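PDB 4P0D: trypsin-resistant surface T6 protein from Streptococcus pyogenes serotype M6, which probably forms the polymerised shaft of the group A streptococcal pilus as its backbone pilin, with a modular three-domain structure. Local coordinates for residues L99-Y109 / F283-G291. The protein carries 1 engineered substitution. Residues are numbered along the deposited sequence; the frame is centred on the assembly and turned at random.
Sequences LLTGATDGRTY and FYSNNPTKG
The hydroxyl of Tyr284 donates to the carbonyl of Gly106, with OH to O at 2.5 Å. The acceptor lies at the ring edge, in the ring plane, while the donor sits 22° off the carbonyl plane with a C=O...donor angle of 122°, a bent approach from beside the carbonyl. The tyrosine ring reaches it because chi1, 55°, sets CG between the backbone N and the carbonyl carbon. Thr108 OG1, anti to its own amide nitrogen, faces the other segment: Ser285 O is 3.2 Å from it, a bond that stays unsettled because the hydroxyl proton may go to a different acceptor, and Pro288 CG packs against it at 3.4 Å.

Two waters add further polar links between the segments. The carbonyl O of Asn286 accepts from both: one, 2.6 Å from this O, also donates to Leu100 O and accepts from Tyr109 N, while the second accepts from Gly102 N. Both strand ends of the 99-109 hairpin are thus bridged to a single carbonyl. Thr101 CG2 lies against the carboxamide of Asn287, 3.7 Å from its CG, and the two Leu99 methyls lie beside Thr289 OG1, which has a weak hydrogen bond with Asn67 ND2.

Each segment also braces itself. Asp105 OD1 accepts from Arg107 N in an Asx turn, and its OD2 is gripped by NE and NH2 of Arg107, the NE bond being 2.8 Å on the syn side. Ser285 OG accepts from Asn287 N in an ST turn and is also bonded to Gly306 O.

The contact joins the Ig-like N-terminal domain to the following Cna-B-like domain: the hairpin between strands 94-101 and 108-116 meets the loop leaving strand 276-285. Helix 56-68 touches Leu99 and Thr289, strand 139-155 packs against Thr108 and Tyr284, and strand 307-316 touches Tyr284 and Asn286.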
loop_
_atom_site.group_PDB
_atom_site.type_symbol
_atom_site.label_atom_id
_atom_site.label_comp_id
_atom_site.label_asym_id
_atom_site.label_seq_id
_atom_site.Cartn_x
_atom_site.Cartn_y
_atom_site.Cartn_z
ATOM N N LEU A 99 5.381 -29.875 -6.495
ATOM C CA LEU A 99 5.056 -28.545 -5.992
ATOM C C LEU A 99 6.155 -27.534 -6.367
ATOM O O LEU A 99 7.368 -27.777 -6.150
ATOM C CB LEU A 99 4.852 -28.541 -4.472
ATOM C CG LEU A 99 3.726 -29.450 -3.944
ATOM C CD1 LEU A 99 3.687 -29.399 -2.418
ATOM C CD2 LEU A 99 2.363 -29.086 -4.527
ATOM N N LEU A 100 5.710 -26.404 -6.911
ATOM C CA LEU A 100 6.590 -25.288 -7.256
ATOM C C LEU A 100 6.332 -24.154 -6.256
ATOM O O LEU A 100 5.201 -23.628 -6.183
ATOM C CB LEU A 100 6.332 -24.822 -8.694
ATOM C CG LEU A 100 6.605 -25.849 -9.813
ATOM C CD1 LEU A 100 5.362 -26.668 -10.148
ATOM C CD2 LEU A 100 7.082 -25.152 -11.079
ATOM N N THR A 101 7.356 -23.810 -5.476
ATOM C CA THR A 101 7.220 -22.881 -4.342
ATOM C C THR A 101 8.292 -21.815 -4.410
ATOM O O THR A 101 9.259 -21.950 -5.152
ATOM C CB THR A 101 7.407 -23.592 -2.983
ATOM O OG1 THR A 101 8.645 -24.303 -2.988
ATOM C CG2 THR A 101 6.297 -24.550 -2.715
ATOM N N GLY A 102 8.084 -20.735 -3.657
ATOM C CA GLY A 102 9.076 -19.684 -3.491
ATOM C C GLY A 102 9.531 -18.905 -4.719
ATOM O O GLY A 102 10.632 -18.377 -4.715
ATOM N N ALA A 103 8.717 -18.834 -5.767
ATOM C CA ALA A 103 9.066 -18.030 -6.952
ATOM C C ALA A 103 9.392 -16.617 -6.499
ATOM O O ALA A 103 8.656 -16.026 -5.691
ATOM C CB ALA A 103 7.927 -18.016 -7.966
ATOM N N THR A 104 10.491 -16.070 -6.999
ATOM C CA THR A 104 10.947 -14.763 -6.513
ATOM C C THR A 104 10.155 -13.580 -7.062
ATOM O O THR A 104 10.267 -12.469 -6.546
ATOM C CB THR A 104 12.457 -14.547 -6.774
ATOM O OG1 THR A 104 12.788 -14.929 -8.112
ATOM C CG2 THR A 104 13.276 -15.375 -5.801
ATOM N N ASP A 105 9.365 -13.807 -8.103
ATOM C CA ASP A 105 8.453 -12.790 -8.604
ATOM C C ASP A 105 7.078 -12.763 -7.905
ATOM O O ASP A 105 6.198 -12.002 -8.306
ATOM C CB ASP A 105 8.272 -12.954 -10.108
ATOM C CG ASP A 105 7.521 -14.214 -10.481
ATOM O OD1 ASP A 105 7.128 -14.996 -9.596
ATOM O OD2 ASP A 105 7.311 -14.410 -11.679
ATOM N N GLY A 106 6.877 -13.598 -6.891
ATOM C CA GLY A 106 5.622 -13.598 -6.143
ATOM C C GLY A 106 4.514 -14.466 -6.714
ATOM O O GLY A 106 3.403 -14.479 -6.187
ATOM N N ARG A 107 4.781 -15.209 -7.783
ATOM C CA ARG A 107 3.723 -16.011 -8.349
ATOM C C ARG A 107 3.425 -17.244 -7.516
ATOM O O ARG A 107 4.242 -17.705 -6.712
ATOM C CB ARG A 107 3.975 -16.362 -9.822
ATOM C CG ARG A 107 5.013 -17.419 -10.114
ATOM C CD ARG A 107 5.160 -17.576 -11.634
ATOM N NE ARG A 107 5.297 -16.287 -12.284
ATOM C CZ ARG A 107 4.435 -15.712 -13.127
ATOM N NH1 ARG A 107 3.292 -16.284 -13.532
ATOM N NH2 ARG A 107 4.740 -14.508 -13.567
ATOM N N THR A 108 2.223 -17.756 -7.721
ATOM C CA THR A 108 1.744 -18.935 -7.010
ATOM C C THR A 108 1.263 -19.950 -8.035
ATOM O O THR A 108 0.622 -19.584 -9.026
ATOM C CB THR A 108 0.630 -18.592 -5.985
ATOM O OG1 THR A 108 0.204 -19.788 -5.325
ATOM C CG2 THR A 108 -0.570 -17.948 -6.632
ATOM N N TYR A 109 1.596 -21.218 -7.786
ATOM C CA TYR A 109 1.442 -22.306 -8.750
ATOM C C TYR A 109 0.419 -23.325 -8.271
ATOM O O TYR A 109 0.289 -23.546 -7.072
ATOM C CB TYR A 109 2.780 -23.060 -8.892
ATOM C CG TYR A 109 3.790 -22.431 -9.816
ATOM C CD1 TYR A 109 3.835 -22.782 -11.158
ATOM C CD2 TYR A 109 4.733 -21.514 -9.349
ATOM C CE1 TYR A 109 4.781 -22.224 -12.019
ATOM C CE2 TYR A 109 5.676 -20.951 -10.211
ATOM C CZ TYR A 109 5.696 -21.318 -11.533
ATOM O OH TYR A 109 6.650 -20.777 -12.399
ATOM N N PHE A 283 -1.599 -9.451 0.809
ATOM C CA PHE A 283 -1.050 -10.741 1.231
ATOM C C PHE A 283 -1.874 -11.857 0.655
ATOM O O PHE A 283 -3.103 -11.816 0.737
ATOM C CB PHE A 283 -1.067 -10.906 2.742
ATOM C CG PHE A 283 -0.286 -9.875 3.462
ATOM C CD1 PHE A 283 -0.874 -8.681 3.835
ATOM C CD2 PHE A 283 1.060 -10.083 3.754
ATOM C CE1 PHE A 283 -0.146 -7.717 4.499
ATOM C CE2 PHE A 283 1.791 -9.118 4.428
ATOM C CZ PHE A 283 1.187 -7.935 4.801
ATOM N N TYR A 284 -1.189 -12.870 0.122
ATOM C CA TYR A 284 -1.844 -14.062 -0.425
ATOM C C TYR A 284 -0.903 -15.263 -0.193
ATOM O O TYR A 284 0.217 -15.085 0.316
ATOM C CB TYR A 284 -2.167 -13.872 -1.921
ATOM C CG TYR A 284 -0.939 -13.508 -2.729
ATOM C CD1 TYR A 284 -0.543 -12.176 -2.869
ATOM C CD2 TYR A 284 -0.140 -14.496 -3.319
ATOM C CE1 TYR A 284 0.602 -11.842 -3.575
ATOM C CE2 TYR A 284 1.014 -14.165 -4.021
ATOM C CZ TYR A 284 1.376 -12.845 -4.155
ATOM O OH TYR A 284 2.523 -12.495 -4.855
ATOM N N SER A 285 -1.364 -16.469 -0.526
ATOM C CA SER A 285 -0.521 -17.654 -0.389
ATOM C C SER A 285 0.219 -17.985 -1.684
ATOM O O SER A 285 -0.380 -18.043 -2.739
ATOM C CB SER A 285 -1.298 -18.890 0.037
ATOM O OG SER A 285 -0.386 -20.002 0.094
ATOM N N ASN A 286 1.527 -18.226 -1.573
ATOM C CA ASN A 286 2.299 -18.784 -2.688
ATOM C C ASN A 286 2.614 -20.277 -2.505
ATOM O O ASN A 286 3.470 -20.841 -3.196
ATOM C CB ASN A 286 3.562 -17.952 -2.970
ATOM C CG ASN A 286 4.575 -17.979 -1.837
ATOM O OD1 ASN A 286 4.293 -18.442 -0.725
ATOM N ND2 ASN A 286 5.761 -17.467 -2.115
ATOM N N ASN A 287 1.905 -20.905 -1.572
ATOM C CA ASN A 287 1.992 -22.342 -1.345
ATOM C C ASN A 287 0.647 -22.756 -0.783
ATOM O O ASN A 287 0.531 -23.096 0.397
ATOM C CB ASN A 287 3.143 -22.644 -0.385
ATOM C CG ASN A 287 3.537 -24.110 -0.367
ATOM O OD1 ASN A 287 2.988 -24.947 -1.094
ATOM N ND2 ASN A 287 4.489 -24.427 0.481
ATOM N N PRO A 288 -0.398 -22.702 -1.629
ATOM C CA PRO A 288 -1.746 -22.781 -1.096
ATOM C C PRO A 288 -2.161 -24.156 -0.535
ATOM O O PRO A 288 -3.238 -24.266 0.063
ATOM C CB PRO A 288 -2.623 -22.411 -2.306
ATOM C CG PRO A 288 -1.699 -21.707 -3.260
ATOM C CD PRO A 288 -0.427 -22.492 -3.084
ATOM N N THR A 289 -1.357 -25.193 -0.766
ATOM C CA THR A 289 -1.663 -26.510 -0.208
ATOM C C THR A 289 -0.985 -26.715 1.149
ATOM O O THR A 289 -1.009 -27.800 1.695
ATOM C CB THR A 289 -1.334 -27.669 -1.184
ATOM O OG1 THR A 289 0.087 -27.766 -1.388
ATOM C CG2 THR A 289 -2.034 -27.464 -2.496
ATOM N N LYS A 290 -0.403 -25.660 1.697
ATOM C CA LYS A 290 0.270 -25.708 2.986
ATOM C C LYS A 290 -0.345 -24.688 3.927
ATOM O O LYS A 290 -0.620 -23.564 3.519
ATOM C CB LYS A 290 1.755 -25.392 2.811
ATOM C CG LYS A 290 2.572 -25.351 4.105
ATOM C CD LYS A 290 4.027 -24.998 3.798
ATOM C CE LYS A 290 4.851 -24.759 5.055
ATOM N NZ LYS A 290 4.327 -23.603 5.835
ATOM N N GLY A 291 -0.523 -25.079 5.193
ATOM C CA GLY A 291 -1.034 -24.177 6.213
ATOM C C GLY A 291 -2.541 -23.961 6.139
ATOM O O GLY A 291 -3.304 -24.870 5.801
HETATM O O HOH W 1 3.765 -21.720 -5.609
HETATM O O HOH W 2 5.985 -20.922 -1.842
#